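Local coordinates for DNA mismatch repair protein MutS (Thermus aquaticus, PDB 1EWQ) that binds mismatched DNA and probably carries out the recognition step of mismatch repair, with a weak ATPase activity, at residues C[527-530]-C[531-535]; C[307-310]-C[311-315]. All coordinates share one frame; numbering follows the deposited sequence.

How the interactions relate
Interaction 2 (307-315) comes first along the chain and interaction 1 (527-535) follows more than 200 residues later. Both lie within the range of MutS domain III. Each is a local contact inside one helix: 299-314 for interaction 2, 514-540 for interaction 1. Their centres are about 9 Å apart, and the two helices pack on each other. Ala-534 CB lies 3.5 Å from Phe-312 CB and 3.6 Å from Val-313 CG2. The ring of Tyr-530 rests against the side chain of Arg-308. Interaction 1 is buried and interaction 2 partly exposed. Both lie far from the bound DNA, about 35 Å for interaction 1 and about 45 Å for interaction 2 (nearest atoms).

Interaction 1: C[527-530]-C[531-535]; sequences LDVY and AALAE
Val-529 and Leu-533 form the side-chain contact, one helical turn apart. Their side chains run alongside each other in the same direction. The CG1 branch of Val-529 touches CD1 of Leu-533 at 3.9 Å. That branch is anti to the backbone N (chi1 171°), which places it beside its own carbonyl carbon, where it meets the leucine one turn later. The CG atom of Leu-533 also rests 3.3 Å from Val-529 O.

The same carbonyl accepts the N-H of Leu-533 at 2.8 Å, with the donor nearly along the C=O axis. Three more i to i+4 bonds run alongside: Ala-531 N to Leu-527 O, Ala-532 N to Asp-528 O and Ala-534 N to Tyr-530 O. The three alanines bring only methyl groups, and Ala-532 CB sits 3.1 Å from Asp-528 O.

Polar ends turn to other partners. Asp-528 bonds through OD1 to Arg-280 N and through OD2 to Thr-281 OG1, while Tyr-530 OH bonds to Glu-526. Helix 282-293 covers Val-529 with Leu-287, Leu-288 and Trp-291. The i to i+4 bonding is that of an alpha-helix; this one is buried among helices 282-293, 299-314 and 316-326 in the region of MutS domain III.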
loop_
_atom_site.group_PDB
_atom_site.type_symbol
_atom_site.label_atom_id
_atom_site.label_comp_id
_atom_site.label_asym_id
_atom_site.label_seq_id
_atom_site.Cartn_x
_atom_site.Cartn_y
_atom_site.Cartn_z
ATOM N N LEU C 527 -1.395 31.460 19.621
ATOM C CA LEU C 527 -0.219 31.488 20.482
ATOM C C LEU C 527 0.610 30.227 20.274
ATOM O O LEU C 527 1.832 30.266 20.366
ATOM C CB LEU C 527 -0.645 31.601 21.947
ATOM C CG LEU C 527 -1.484 32.846 22.222
ATOM C CD1 LEU C 527 -2.114 32.754 23.593
ATOM C CD2 LEU C 527 -0.598 34.088 22.102
ATOM N N ASP C 528 -0.063 29.109 20.000
ATOM C CA ASP C 528 0.623 27.840 19.760
ATOM C C ASP C 528 1.519 28.011 18.526
ATOM O O ASP C 528 2.682 27.586 18.531
ATOM C CB ASP C 528 -0.414 26.715 19.552
ATOM C CG ASP C 528 0.219 25.326 19.332
ATOM O OD1 ASP C 528 1.359 25.084 19.790
ATOM O OD2 ASP C 528 -0.448 24.460 18.713
ATOM N N VAL C 529 0.990 28.663 17.493
ATOM C CA VAL C 529 1.737 28.887 16.257
ATOM C C VAL C 529 2.935 29.829 16.420
ATOM O O VAL C 529 4.039 29.526 15.970
ATOM C CB VAL C 529 0.807 29.414 15.153
ATOM C CG1 VAL C 529 1.618 29.860 13.947
ATOM C CG2 VAL C 529 -0.165 28.295 14.727
ATOM N N TYR C 530 2.718 30.965 17.070
ATOM C CA TYR C 530 3.789 31.924 17.292
ATOM C C TYR C 530 4.928 31.309 18.105
ATOM O O TYR C 530 6.099 31.470 17.763
ATOM C CB TYR C 530 3.240 33.150 18.014
ATOM C CG TYR C 530 2.254 33.955 17.199
ATOM C CD1 TYR C 530 1.080 34.448 17.774
ATOM C CD2 TYR C 530 2.519 34.277 15.866
ATOM C CE1 TYR C 530 0.200 35.242 17.037
ATOM C CE2 TYR C 530 1.645 35.077 15.123
ATOM C CZ TYR C 530 0.491 35.555 15.714
ATOM O OH TYR C 530 -0.358 36.363 14.986
ATOM N N ALA C 531 4.585 30.604 19.179
ATOM C CA ALA C 531 5.605 29.972 20.011
ATOM C C ALA C 531 6.322 28.879 19.214
ATOM O O ALA C 531 7.536 28.687 19.342
ATOM C CB ALA C 531 4.969 29.384 21.275
ATOM N N ALA C 532 5.565 28.177 18.373
ATOM C CA ALA C 532 6.119 27.111 17.541
ATOM C C ALA C 532 7.093 27.640 16.485
ATOM O O ALA C 532 8.146 27.048 16.248
ATOM C CB ALA C 532 4.995 26.338 16.867
ATOM N N LEU C 533 6.732 28.744 15.841
ATOM C CA LEU C 533 7.598 29.323 14.821
ATOM C C LEU C 533 8.848 29.878 15.493
ATOM O O LEU C 533 9.926 29.886 14.890
ATOM C CB LEU C 533 6.868 30.435 14.056
ATOM C CG LEU C 533 5.696 29.971 13.173
ATOM C CD1 LEU C 533 4.985 31.162 12.553
ATOM C CD2 LEU C 533 6.222 29.057 12.083
ATOM N N ALA C 534 8.705 30.337 16.739
ATOM C CA ALA C 534 9.849 30.868 17.474
ATOM C C ALA C 534 10.762 29.705 17.822
ATOM O O ALA C 534 11.982 29.824 17.748
ATOM C CB ALA C 534 9.398 31.587 18.756
ATOM N N GLU C 535 10.152 28.584 18.197
ATOM C CA GLU C 535 10.881 27.373 18.555
ATOM C C GLU C 535 11.763 26.924 17.390
ATOM O O GLU C 535 12.947 26.634 17.570
ATOM C CB GLU C 535 9.895 26.260 18.894
ATOM C CG GLU C 535 10.471 25.129 19.722
ATOM C CD GLU C 535 10.751 25.548 21.161
ATOM O OE1 GLU C 535 10.266 26.618 21.572
ATOM O OE2 GLU C 535 11.445 24.809 21.882
#

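Interaction 2: C[307-310]-C[311-315]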
loop_
_atom_site.group_PDB
_atom_site.type_symbol
_atom_site.label_atom_id
_atom_site.label_comp_id
_atom_site.label_asym_id
_atom_site.label_seq_id
_atom_site.Cartn_x
_atom_site.Cartn_y
_atom_site.Cartn_z
ATOM N N ASP C 307 6.226 40.177 14.995
ATOM C CA ASP C 307 6.464 40.739 16.320
ATOM C C ASP C 307 6.184 39.682 17.372
ATOM O O ASP C 307 6.995 39.480 18.267
ATOM C CB ASP C 307 5.606 41.980 16.578
ATOM C CG ASP C 307 6.078 43.174 15.784
ATOM O OD1 ASP C 307 7.298 43.263 15.531
ATOM O OD2 ASP C 307 5.245 44.029 15.407
ATOM N N ARG C 308 5.055 38.985 17.254
ATOM C CA ARG C 308 4.728 37.948 18.219
ATOM C C ARG C 308 5.748 36.802 18.211
ATOM O O ARG C 308 6.085 36.250 19.263
ATOM C CB ARG C 308 3.319 37.411 17.964
ATOM C CG ARG C 308 2.227 38.420 18.300
ATOM C CD ARG C 308 0.881 37.740 18.528
ATOM N NE ARG C 308 0.458 37.848 19.924
ATOM C CZ ARG C 308 1.142 37.350 20.953
ATOM N NH1 ARG C 308 2.276 36.692 20.740
ATOM N NH2 ARG C 308 0.723 37.547 22.203
ATOM N N VAL C 309 6.237 36.442 17.028
ATOM C CA VAL C 309 7.227 35.371 16.913
ATOM C C VAL C 309 8.500 35.823 17.627
ATOM O O VAL C 309 9.022 35.135 18.506
ATOM C CB VAL C 309 7.586 35.089 15.434
ATOM C CG1 VAL C 309 8.679 34.029 15.348
ATOM C CG2 VAL C 309 6.344 34.656 14.672
ATOM N N GLU C 310 8.986 36.995 17.237
ATOM C CA GLU C 310 10.196 37.559 17.819
ATOM C C GLU C 310 10.088 37.615 19.331
ATOM O O GLU C 310 11.061 37.377 20.040
ATOM C CB GLU C 310 10.435 38.963 17.271
ATOM C CG GLU C 310 11.726 39.600 17.750
ATOM C CD GLU C 310 12.128 40.790 16.895
ATOM O OE1 GLU C 310 11.444 41.826 16.943
ATOM O OE2 GLU C 310 13.127 40.679 16.158
ATOM N N GLY C 311 8.890 37.930 19.812
ATOM C CA GLY C 311 8.658 38.012 21.240
ATOM C C GLY C 311 8.895 36.682 21.929
ATOM O O GLY C 311 9.437 36.645 23.034
ATOM N N PHE C 312 8.490 35.588 21.294
ATOM C CA PHE C 312 8.699 34.275 21.894
ATOM C C PHE C 312 10.134 33.808 21.666
ATOM O O PHE C 312 10.616 32.922 22.361
ATOM C CB PHE C 312 7.721 33.245 21.326
ATOM C CG PHE C 312 6.381 33.234 22.011
ATOM C CD1 PHE C 312 5.216 33.492 21.296
ATOM C CD2 PHE C 312 6.281 32.941 23.363
ATOM C CE1 PHE C 312 3.971 33.456 21.917
ATOM C CE2 PHE C 312 5.036 32.901 23.999
ATOM C CZ PHE C 312 3.878 33.159 23.273
ATOM N N VAL C 313 10.811 34.401 20.688
ATOM C CA VAL C 313 12.193 34.040 20.422
ATOM C C VAL C 313 13.049 34.597 21.554
ATOM O O VAL C 313 13.984 33.949 22.009
ATOM C CB VAL C 313 12.690 34.616 19.074
ATOM C CG1 VAL C 313 14.215 34.570 19.012
ATOM C CG2 VAL C 313 12.100 33.812 17.917
ATOM N N ARG C 314 12.707 35.792 22.019
ATOM C CA ARG C 314 13.449 36.435 23.099
ATOM C C ARG C 314 13.112 35.835 24.452
ATOM O O ARG C 314 13.992 35.341 25.150
ATOM C CB ARG C 314 13.145 37.931 23.145
ATOM C CG ARG C 314 13.373 38.639 21.836
ATOM C CD ARG C 314 13.128 40.128 21.987
ATOM N NE ARG C 314 13.113 40.799 20.692
ATOM C CZ ARG C 314 12.956 42.109 20.535
ATOM N NH1 ARG C 314 12.804 42.894 21.601
ATOM N NH2 ARG C 314 12.942 42.635 19.318
ATOM N N GLU C 315 11.833 35.874 24.811
ATOM C CA GLU C 315 11.367 35.352 26.088
ATOM C C GLU C 315 11.353 33.823 26.145
ATOM O O GLU C 315 10.292 33.198 26.147
ATOM C CB GLU C 315 9.980 35.925 26.362
ATOM C CG GLU C 315 10.001 37.435 26.382
ATOM C CD GLU C 315 10.881 37.961 27.508
ATOM O OE1 GLU C 315 11.369 39.109 27.410
ATOM O OE2 GLU C 315 11.074 37.221 28.500
#
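Glu-310 and Arg-314 make a salt bridge one turn apart, with Glu-310 OE1 2.9 Å from Arg-314 NH2. Their side chains meet at a slant, and the carboxylate and guanidinium planes are 49° apart. The CG of Glu-310 is anti to the backbone N (chi1 -176°), and the chain beyond it is extended. The arginine is extended from CG to NE, and NH2 at its end meets OE1. Glu-310 OE1 has a second, long and weak ion pair with Arg-544, which also forms a salt bridge with Asp-307 OD1.

Two further side-chain pairs are not salt bridges: one is a guanidinium beside a ring, the other apolar. Arg-308 and Phe-312 extend next to each other. NH1 of Arg-308 is 3.8 Å from Phe-312 CE1, and the two planes differ by 28°. Val-313 CG2 comes within 3.4 Å of Val-309 O and 4.3 Å of Val-309 CG1. Phe-608 packs on Val-309, Glu-310 and Val-313.

Backbone bonds link Gly-311, Phe-312, Val-313 and Arg-314 to the carbonyls four residues earlier. The Phe-312 bond is longer, at 3.2 Å from N to Arg-308 O. Weak i to i+3 bonds join Phe-312 N to Val-309 O and Val-313 N to Glu-310 O. Glu-315 breaks the helical backbone and sits at the N-cap position of helix 316-326. A Glu-Arg pair four residues apart is a common intrahelical salt bridge, here in the last turns of helix 299-314, which packs on helix 514-540.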